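Local coordinates for protein ribonucleoside-diphosphate reductase (Pseudomonas aeruginosa, PDB 5IM3) that probably catalyses the reduction of ribonucleoside diphosphates to deoxyribonucleotides for DNA synthesis and binds dATP at allosteric sites, at residues H513-Y516 / G517-E521. Residues are numbered along the deposited sequence; the frame is centred on the assembly and turned at random.
Sequences HDLY and GKAFE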
ATOM      1  N   HIS A 513      15.351 -25.670 -32.412  1.00 47.33           N
ATOM      2  CA  HIS A 513      15.848 -26.165 -31.133  1.00 48.98           C
ATOM      3  C   HIS A 513      17.237 -26.784 -31.270  1.00 50.94           C
ATOM      4  O   HIS A 513      18.080 -26.632 -30.379  1.00 51.07           O
ATOM      5  CB  HIS A 513      14.858 -27.175 -30.555  1.00 48.39           C
ATOM      6  CG  HIS A 513      15.242 -27.697 -29.206  1.00 47.28           C
ATOM      7  ND1 HIS A 513      15.604 -26.873 -28.161  1.00 46.83           N
ATOM      8  CD2 HIS A 513      15.317 -28.961 -28.732  1.00 46.12           C
ATOM      9  CE1 HIS A 513      15.882 -27.610 -27.101  1.00 47.11           C
ATOM     10  NE2 HIS A 513      15.717 -28.881 -27.421  1.00 46.09           N
ATOM     11  N   ASP A 514      17.498 -27.481 -32.380  1.00 49.12           N
ATOM     12  CA  ASP A 514      18.798 -28.112 -32.580  1.00 50.75           C
ATOM     13  C   ASP A 514      19.853 -27.153 -33.115  1.00 50.68           C
ATOM     14  O   ASP A 514      21.048 -27.450 -33.009  1.00 53.13           O
ATOM     15  CB  ASP A 514      18.674 -29.303 -33.536  1.00 51.08           C
ATOM     16  CG  ASP A 514      18.072 -30.525 -32.874  1.00 50.71           C
ATOM     17  OD1 ASP A 514      18.055 -30.588 -31.629  1.00 52.19           O
ATOM     18  OD2 ASP A 514      17.625 -31.433 -33.602  1.00 56.28           O
ATOM     19  N   LEU A 515      19.453 -26.028 -33.697  1.00 46.32           N
ATOM     20  CA  LEU A 515      20.419 -25.044 -34.155  1.00 47.27           C
ATOM     21  C   LEU A 515      20.898 -24.180 -32.988  1.00 46.65           C
ATOM     22  O   LEU A 515      20.252 -24.087 -31.940  1.00 45.74           O
ATOM     23  CB  LEU A 515      19.814 -24.162 -35.249  1.00 47.40           C
ATOM     24  CG  LEU A 515      19.426 -24.841 -36.567  1.00 49.77           C
ATOM     25  CD1 LEU A 515      18.701 -23.852 -37.472  1.00 47.95           C
ATOM     26  CD2 LEU A 515      20.637 -25.421 -37.276  1.00 48.13           C
ATOM     27  N   TYR A 516      22.051 -23.545 -33.181  1.00 47.45           N
ATOM     28  CA  TYR A 516      22.614 -22.654 -32.174  1.00 48.33           C
ATOM     29  C   TYR A 516      23.604 -21.718 -32.851  1.00 51.11           C
ATOM     30  O   TYR A 516      24.018 -21.938 -33.992  1.00 51.02           O
ATOM     31  CB  TYR A 516      23.287 -23.441 -31.041  1.00 48.16           C
ATOM     32  CG  TYR A 516      24.366 -24.399 -31.502  1.00 48.63           C
ATOM     33  CD1 TYR A 516      25.679 -23.971 -31.666  1.00 50.12           C
ATOM     34  CD2 TYR A 516      24.073 -25.731 -31.764  1.00 47.87           C
ATOM     35  CE1 TYR A 516      26.669 -24.845 -32.082  1.00 51.65           C
ATOM     36  CE2 TYR A 516      25.054 -26.612 -32.181  1.00 48.89           C
ATOM     37  CZ  TYR A 516      26.351 -26.164 -32.338  1.00 51.92           C
ATOM     38  OH  TYR A 516      27.332 -27.036 -32.751  1.00 53.29           O
ATOM     39  N   GLY A 517      23.980 -20.661 -32.128  1.00 55.44           N
ATOM     40  CA  GLY A 517      24.944 -19.706 -32.641  1.00 56.88           C
ATOM     41  C   GLY A 517      24.404 -18.928 -33.830  1.00 58.27           C
ATOM     42  O   GLY A 517      23.213 -18.625 -33.925  1.00 58.34           O
ATOM     43  N   LYS A 518      25.310 -18.600 -34.756  1.00 62.92           N
ATOM     44  CA  LYS A 518      24.919 -17.862 -35.954  1.00 64.40           C
ATOM     45  C   LYS A 518      23.857 -18.609 -36.747  1.00 62.36           C
ATOM     46  O   LYS A 518      22.917 -17.999 -37.272  1.00 63.26           O
ATOM     47  CB  LYS A 518      26.142 -17.601 -36.832  1.00 68.90           C
ATOM     48  CG  LYS A 518      26.934 -16.362 -36.461  1.00 72.42           C
ATOM     49  CD  LYS A 518      27.920 -15.997 -37.559  1.00 76.24           C
ATOM     50  CE  LYS A 518      28.510 -14.616 -37.337  1.00 79.17           C
ATOM     51  NZ  LYS A 518      29.197 -14.511 -36.024  1.00 79.05           N
ATOM     52  N   ALA A 519      23.997 -19.931 -36.858  1.00 53.44           N
ATOM     53  CA  ALA A 519      23.023 -20.718 -37.606  1.00 50.37           C
ATOM     54  C   ALA A 519      21.614 -20.514 -37.061  1.00 48.03           C
ATOM     55  O   ALA A 519      20.659 -20.369 -37.832  1.00 47.01           O
ATOM     56  CB  ALA A 519      23.407 -22.197 -37.568  1.00 50.11           C
ATOM     57  N   PHE A 520      21.464 -20.497 -35.735  1.00 52.88           N
ATOM     58  CA  PHE A 520      20.144 -20.280 -35.153  1.00 53.30           C
ATOM     59  C   PHE A 520      19.623 -18.886 -35.468  1.00 52.35           C
ATOM     60  O   PHE A 520      18.455 -18.722 -35.836  1.00 52.07           O
ATOM     61  CB  PHE A 520      20.184 -20.492 -33.639  1.00 50.89           C
ATOM     62  CG  PHE A 520      18.946 -20.007 -32.932  1.00 50.52           C
ATOM     63  CD1 PHE A 520      17.849 -20.840 -32.778  1.00 52.76           C
ATOM     64  CD2 PHE A 520      18.874 -18.716 -32.431  1.00 50.19           C
ATOM     65  CE1 PHE A 520      16.708 -20.393 -32.132  1.00 49.77           C
ATOM     66  CE2 PHE A 520      17.735 -18.269 -31.789  1.00 50.15           C
ATOM     67  CZ  PHE A 520      16.652 -19.111 -31.639  1.00 48.74           C
ATOM     68  N   GLU A 521      20.476 -17.868 -35.332  1.00 50.41           N
ATOM     69  CA  GLU A 521      20.014 -16.491 -35.466  1.00 54.90           C
ATOM     70  C   GLU A 521      19.586 -16.188 -36.894  1.00 54.96           C
ATOM     71  O   GLU A 521      18.616 -15.452 -37.113  1.00 52.13           O
ATOM     72  CB  GLU A 521      21.113 -15.531 -35.010  1.00 57.34           C
ATOM     73  CG  GLU A 521      21.546 -15.762 -33.570  1.00 58.10           C
ATOM     74  CD  GLU A 521      22.391 -14.632 -33.013  1.00 60.88           C
ATOM     75  OE1 GLU A 521      22.612 -13.635 -33.732  1.00 62.21           O
ATOM     76  OE2 GLU A 521      22.834 -14.746 -31.850  1.00 61.24           O
TER
HETATM   77  O   HOH W   1      26.425 -21.635 -36.105  1.00 59.48           O
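Tyr516 O takes a weak hydrogen bond from Phe520 N, in the first turn of helix 517-532, at 3.4 Å (N-H...O angle 156°); the donor comes from the side of the carbonyl, which points more nearly at a water. This water donates to Tyr516 O at 3.2 Å and accepts from Ala519 N at 3.1 Å, bridging the loop to the opening turn. Alongside these bonds the apolar groups meet: Leu515 CB lies 4.0 Å from Phe520 CB, and Leu515 CD2 reaches Ala519 CB at 4.3 Å. Phe520 CB also presses on the Tyr516 backbone, 3.6 Å from Tyr516 CA, while Phe520 CG, anti to its own N (chi1 168°), carries the ring on toward Pro488, Leu512 and Tyr524. The Tyr516 ring leads the other way, onto Asp567, Asn570 and Leu571 of helix 566-571; its hydroxyl is hydrogen-bonded to Gln576, beyond that helix. Lys566 NZ binds Leu515 O and Asp567 OD1 binds Gly517 N. Gly517 takes a positive phi (67°) as the chain swings into the helix, and Glu521 N bonds Gly517 O at 3.2 Å. With the Tyr516 O link weak and water-assisted, this barrel-domain turn probably relies more on Lys566, Asp567 and apolar packing.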